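Local coordinates for alkane monooxygenase (Geobacillus thermodenitrificans, PDB 3B9O), which binds flavin mononucleotide and belongs to the luciferase-like monooxygenases, a family of flavoproteins built on a TIM-barrel fold, at residues A310-G313 with G314-Y318; V394-L397 with Q398-G401. All coordinates share one frame; numbering follows the deposited sequence.

Interaction 1. Residues A310-G313 with G314-Y318; sequences AHYG and GGTGY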
ATOM      1  N   ALA A 310      -8.879   0.150 -19.646  1.00 27.20           N
ATOM      2  CA  ALA A 310      -9.621   0.994 -18.702  1.00 17.42           C
ATOM      3  C   ALA A 310      -8.722   1.417 -17.536  1.00 21.34           C
ATOM      4  O   ALA A 310      -8.700   2.601 -17.156  1.00 22.42           O
ATOM      5  CB  ALA A 310     -10.907   0.271 -18.190  1.00 15.67           C
ATOM      6  N   HIS A 311      -7.946   0.462 -17.020  1.00 16.71           N
ATOM      7  CA  HIS A 311      -7.056   0.718 -15.873  1.00 22.21           C
ATOM      8  C   HIS A 311      -5.978   1.720 -16.240  1.00 18.35           C
ATOM      9  O   HIS A 311      -5.715   2.664 -15.510  1.00 24.79           O
ATOM     10  CB  HIS A 311      -6.403  -0.589 -15.413  1.00 18.36           C
ATOM     11  CG  HIS A 311      -5.744  -0.493 -14.078  1.00 15.95           C
ATOM     12  ND1 HIS A 311      -5.499  -1.593 -13.285  1.00 25.77           N
ATOM     13  CD2 HIS A 311      -5.300   0.578 -13.375  1.00 27.43           C
ATOM     14  CE1 HIS A 311      -4.917  -1.207 -12.164  1.00 18.78           C
ATOM     15  NE2 HIS A 311      -4.803   0.105 -12.185  1.00 34.50           N
ATOM     16  N   TYR A 312      -5.364   1.486 -17.392  1.00 23.62           N
ATOM     17  CA  TYR A 312      -4.345   2.359 -17.958  1.00 19.05           C
ATOM     18  C   TYR A 312      -4.870   3.775 -18.116  1.00 21.23           C
ATOM     19  O   TYR A 312      -4.175   4.720 -17.782  1.00 28.89           O
ATOM     20  CB  TYR A 312      -3.865   1.791 -19.296  1.00 18.35           C
ATOM     21  CG  TYR A 312      -2.771   2.591 -19.979  1.00 33.86           C
ATOM     22  CD1 TYR A 312      -1.423   2.297 -19.766  1.00 33.62           C
ATOM     23  CD2 TYR A 312      -3.094   3.653 -20.849  1.00 33.89           C
ATOM     24  CE1 TYR A 312      -0.408   3.036 -20.418  1.00 33.36           C
ATOM     25  CE2 TYR A 312      -2.113   4.396 -21.482  1.00 34.44           C
ATOM     26  CZ  TYR A 312      -0.779   4.087 -21.272  1.00 49.09           C
ATOM     27  OH  TYR A 312       0.170   4.842 -21.932  1.00 33.94           O
ATOM     28  N   GLY A 313      -6.087   3.923 -18.643  1.00 24.42           N
ATOM     29  CA  GLY A 313      -6.706   5.229 -18.801  1.00 26.46           C
ATOM     30  C   GLY A 313      -6.813   6.019 -17.501  1.00 28.20           C
ATOM     31  O   GLY A 313      -6.339   7.148 -17.428  1.00 24.99           O
ATOM     32  N   GLY A 314      -7.456   5.437 -16.487  1.00 26.82           N
ATOM     33  CA  GLY A 314      -7.532   6.068 -15.175  1.00 27.97           C
ATOM     34  C   GLY A 314      -6.160   6.357 -14.594  1.00 25.14           C
ATOM     35  O   GLY A 314      -5.919   7.445 -14.086  1.00 30.87           O
ATOM     36  N   GLY A 315      -5.257   5.385 -14.657  1.00 29.50           N
ATOM     37  CA  GLY A 315      -3.900   5.530 -14.075  1.00 23.89           C
ATOM     38  C   GLY A 315      -2.996   6.566 -14.740  1.00 37.71           C
ATOM     39  O   GLY A 315      -2.244   7.255 -14.050  1.00 32.86           O
ATOM     40  N   THR A 316      -3.080   6.678 -16.076  1.00 26.78           N
ATOM     41  CA  THR A 316      -2.237   7.592 -16.875  1.00 34.71           C
ATOM     42  C   THR A 316      -2.947   8.870 -17.324  1.00 36.31           C
ATOM     43  O   THR A 316      -2.321   9.931 -17.507  1.00 31.51           O
ATOM     44  CB  THR A 316      -1.641   6.870 -18.117  1.00 36.00           C
ATOM     45  OG1 THR A 316      -2.680   6.583 -19.068  1.00 26.86           O
ATOM     46  CG2 THR A 316      -0.931   5.565 -17.695  1.00 35.55           C
ATOM     47  N   GLY A 317      -4.268   8.796 -17.468  1.00 33.48           N
ATOM     48  CA  GLY A 317      -5.006   9.937 -18.001  1.00 37.56           C
ATOM     49  C   GLY A 317      -5.156   9.893 -19.515  1.00 27.76           C
ATOM     50  O   GLY A 317      -5.882  10.714 -20.077  1.00 35.78           O
ATOM     51  N   TYR A 318      -4.490   8.919 -20.148  1.00 25.36           N
ATOM     52  CA  TYR A 318      -4.538   8.685 -21.600  1.00 31.23           C
ATOM     53  C   TYR A 318      -5.645   7.709 -21.990  1.00 57.29           C
ATOM     54  O   TYR A 318      -5.637   6.521 -21.585  1.00 26.61           O
ATOM     55  CB  TYR A 318      -3.193   8.167 -22.152  1.00 32.43           C
ATOM     56  CG  TYR A 318      -2.106   9.226 -22.128  1.00 60.85           C
ATOM     57  CD1 TYR A 318      -1.190   9.288 -21.074  1.00 39.48           C
ATOM     58  CD2 TYR A 318      -2.013  10.190 -23.158  1.00 45.25           C
ATOM     59  CE1 TYR A 318      -0.198  10.292 -21.037  1.00 43.26           C
ATOM     60  CE2 TYR A 318      -1.033  11.190 -23.133  1.00 31.80           C
ATOM     61  CZ  TYR A 318      -0.130  11.233 -22.072  1.00 57.63           C
ATOM     62  OH  TYR A 318       0.833  12.215 -22.044  1.00 45.61           O
TER
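Two first torsions bring Tyr-312 and Thr-316 together on the last turn of helix 305-316. The Tyr-312 ring leaves opposite its own backbone N (chi1 -178°) and runs along the helix surface. At Thr-316, chi1 of 70° sets OG1 between N and carbonyl carbon and leaves the methyl beside N, and both branches face the same side of the ring. CG2 of Thr-316 stands 3.8 Å from the ring centroid of Tyr-312, only 12° off the normal, a CH-pi contact. OG1 of Thr-316 lies over the same face but nearer the rim, 3.3 Å from CE2 of Tyr-312.

The carbonyl of Tyr-312 takes two bonds from this one residue. Thr-316 N reaches Tyr-312 O at 2.8 Å from one face of the carbonyl plane, and Thr-316 OG1 reaches Tyr-312 O at 2.7 Å from the other. The hydroxyl also accepts the N-H of Tyr-318, with Thr-316 OG1 and Tyr-318 N 3.1 Å apart, forming an ST turn.

Beyond the helix the chain turns at Gly-317, whose positive phi suits glycine, and a short, bent bond joins Gly-317 N to Gly-313 O at 2.6 Å. Tyr-318 O then folds back near the edge of the Tyr-312 ring and makes a CA-H...O contact with Gly-313 CA at 3.3 Å. Ile-337 and Met-341 of helix 334-341 also pack against Tyr-312, while His-311 meets the rings of His-20 and Tyr-63. The bound FMN lies about 7 Å from Gly-315.

Because the Thr-316 hydroxyl donates to Tyr-312 O and accepts from Tyr-318 N, its rotation is fixed by a bond in each direction. The side chain thus adds a bond to the last turn, holds Tyr-318 N-H just past it and overlies one ring face.

Interaction 2. Residues V394-L397 with Q398-G401; sequences VPEL and QKRG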
ATOM      1  N   VAL A 394       7.791 -19.943   0.094  1.00 13.50           N
ATOM      2  CA  VAL A 394       8.117 -19.590   1.485  1.00 20.51           C
ATOM      3  C   VAL A 394       9.169 -20.575   2.118  1.00 14.05           C
ATOM      4  O   VAL A 394      10.147 -20.115   2.702  1.00 15.55           O
ATOM      5  CB  VAL A 394       6.838 -19.402   2.364  1.00 20.59           C
ATOM      6  CG1 VAL A 394       7.152 -19.581   3.872  1.00 12.91           C
ATOM      7  CG2 VAL A 394       6.175 -17.995   2.053  1.00 14.66           C
ATOM      8  N   PRO A 395       8.967 -21.905   2.001  1.00 17.87           N
ATOM      9  CA  PRO A 395       9.971 -22.829   2.602  1.00 18.86           C
ATOM     10  C   PRO A 395      11.372 -22.692   1.954  1.00 17.80           C
ATOM     11  O   PRO A 395      12.401 -22.788   2.644  1.00 19.79           O
ATOM     12  CB  PRO A 395       9.377 -24.242   2.347  1.00 20.53           C
ATOM     13  CG  PRO A 395       7.941 -23.996   2.107  1.00 31.30           C
ATOM     14  CD  PRO A 395       7.827 -22.640   1.423  1.00 17.14           C
ATOM     15  N   GLU A 396      11.389 -22.418   0.650  1.00 13.99           N
ATOM     16  CA  GLU A 396      12.635 -22.176  -0.086  1.00 12.73           C
ATOM     17  C   GLU A 396      13.357 -20.913   0.429  1.00 16.13           C
ATOM     18  O   GLU A 396      14.556 -20.930   0.686  1.00 14.58           O
ATOM     19  CB  GLU A 396      12.326 -22.039  -1.577  1.00 14.13           C
ATOM     20  CG  GLU A 396      13.560 -21.668  -2.455  1.00 17.31           C
ATOM     21  CD  GLU A 396      14.540 -22.829  -2.631  1.00 25.69           C
ATOM     22  OE1 GLU A 396      14.150 -24.010  -2.394  1.00 24.05           O
ATOM     23  OE2 GLU A 396      15.695 -22.534  -3.016  1.00 22.24           O
ATOM     24  N   LEU A 397      12.618 -19.824   0.563  1.00 14.31           N
ATOM     25  CA  LEU A 397      13.142 -18.604   1.162  1.00 15.37           C
ATOM     26  C   LEU A 397      13.628 -18.830   2.601  1.00 15.15           C
ATOM     27  O   LEU A 397      14.663 -18.298   2.995  1.00 19.41           O
ATOM     28  CB  LEU A 397      12.043 -17.523   1.179  1.00 23.31           C
ATOM     29  CG  LEU A 397      11.932 -16.430   0.128  1.00 33.63           C
ATOM     30  CD1 LEU A 397      12.869 -16.516  -1.067  1.00 22.76           C
ATOM     31  CD2 LEU A 397      10.467 -16.009  -0.192  1.00 22.87           C
ATOM     32  N   GLN A 398      12.841 -19.558   3.395  1.00 13.91           N
ATOM     33  CA  GLN A 398      13.172 -19.831   4.814  1.00 18.82           C
ATOM     34  C   GLN A 398      14.474 -20.643   4.997  1.00 17.04           C
ATOM     35  O   GLN A 398      15.335 -20.283   5.802  1.00 16.31           O
ATOM     36  CB  GLN A 398      12.009 -20.546   5.512  1.00 14.55           C
ATOM     37  CG  GLN A 398      10.801 -19.632   5.759  1.00 14.61           C
ATOM     38  CD  GLN A 398       9.550 -20.351   6.274  1.00 14.93           C
ATOM     39  OE1 GLN A 398       8.762 -19.756   7.040  1.00 21.69           O
ATOM     40  NE2 GLN A 398       9.343 -21.589   5.860  1.00 12.70           N
ATOM     41  N   LYS A 399      14.615 -21.709   4.207  1.00 19.60           N
ATOM     42  CA  LYS A 399      15.807 -22.574   4.227  1.00 17.59           C
ATOM     43  C   LYS A 399      17.077 -21.761   3.897  1.00 25.36           C
ATOM     44  O   LYS A 399      18.164 -22.016   4.424  1.00 24.14           O
ATOM     45  CB  LYS A 399      15.588 -23.757   3.277  1.00 19.03           C
ATOM     46  CG  LYS A 399      16.797 -24.216   2.507  1.00 54.99           C
ATOM     47  CD  LYS A 399      16.522 -24.287   0.993  1.00 65.84           C
ATOM     48  CE  LYS A 399      15.876 -25.608   0.576  1.00 59.82           C
ATOM     49  NZ  LYS A 399      15.968 -25.782  -0.920  1.00 52.72           N
ATOM     50  N   ARG A 400      16.928 -20.755   3.047  1.00 17.26           N
ATOM     51  CA  ARG A 400      18.047 -19.917   2.638  1.00 20.59           C
ATOM     52  C   ARG A 400      18.372 -18.736   3.542  1.00 27.28           C
ATOM     53  O   ARG A 400      19.292 -17.955   3.236  1.00 20.86           O
ATOM     54  CB  ARG A 400      17.748 -19.336   1.274  1.00 22.46           C
ATOM     55  CG  ARG A 400      17.751 -20.289   0.168  1.00 26.80           C
ATOM     56  CD  ARG A 400      17.773 -19.363  -1.016  1.00 26.77           C
ATOM     57  NE  ARG A 400      17.262 -20.015  -2.169  1.00 22.99           N
ATOM     58  CZ  ARG A 400      17.266 -19.496  -3.379  1.00 17.73           C
ATOM     59  NH1 ARG A 400      17.796 -18.299  -3.636  1.00 16.51           N
ATOM     60  NH2 ARG A 400      16.739 -20.209  -4.324  1.00 19.26           N
ATOM     61  N   GLY A 401      17.620 -18.574   4.627  1.00 17.62           N
ATOM     62  CA  GLY A 401      17.789 -17.423   5.511  1.00 17.67           C
ATOM     63  C   GLY A 401      17.227 -16.114   4.967  1.00 25.18           C
ATOM     64  O   GLY A 401      17.605 -15.044   5.446  1.00 20.63           O
TER
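This is a salt-bridge network at the C-terminal end of helix 384-399, the helix that follows strand 374-378 of the barrel, with Glu-396 meeting Lys-399 and Arg-400 in the next turn. A bend at chi2 (73°) in the Glu-396 chain turns its carboxylate toward both cationic side chains. Arg-400 approaches side-on, giving two nitrogens to a single oxygen: NH2 lies 2.9 Å and NE 3.1 Å from Glu-396 OE2. That oxygen sits in the guanidinium plane, whereas the carboxylate is turned 87° from it, and NH2 is received on the anti lone pair. Lys-399 NZ takes the other oxygen, Glu-396 OE1, at 2.9 Å from above the carboxylate plane. Each carboxylate oxygen is therefore engaged, and the positive charges would probably keep Glu-396 ionised.

Main-chain bonds continue the helix to Lys-399 N, which reaches Pro-395 O at 2.9 Å; Arg-400 N has only weak ones, and Gly-401, with positive phi, ends the helix in a Schellman motif. Arg-400 NH1 extends the network to Asp-361 in a further salt bridge. Glu-396, Leu-397 and Arg-400 all lie against Ala-360, so this helix end is joined by charge and packing to helix 356-370, which precedes strand 374-378.

Overall arrangement
Both interactions are local, each formed within one helix and the turn that ends it, so neither closes a long loop; they follow in series, with no nesting or crossing. From the N terminus, most of the barrel strands have passed before interaction 1 at the end of helix 305-316, near the bound FMN, which lies about 7 Å from Gly-315; from there the chain leads toward helix 334-341. Strand 350-354, helix 356-370 and strand 374-378 come next, and interaction 2 then ends helix 384-399 against helix 356-370. The two centres are 38 Å apart and the nearest atoms about 24 Å, so the contacts finish helices in separate regions of the same chain.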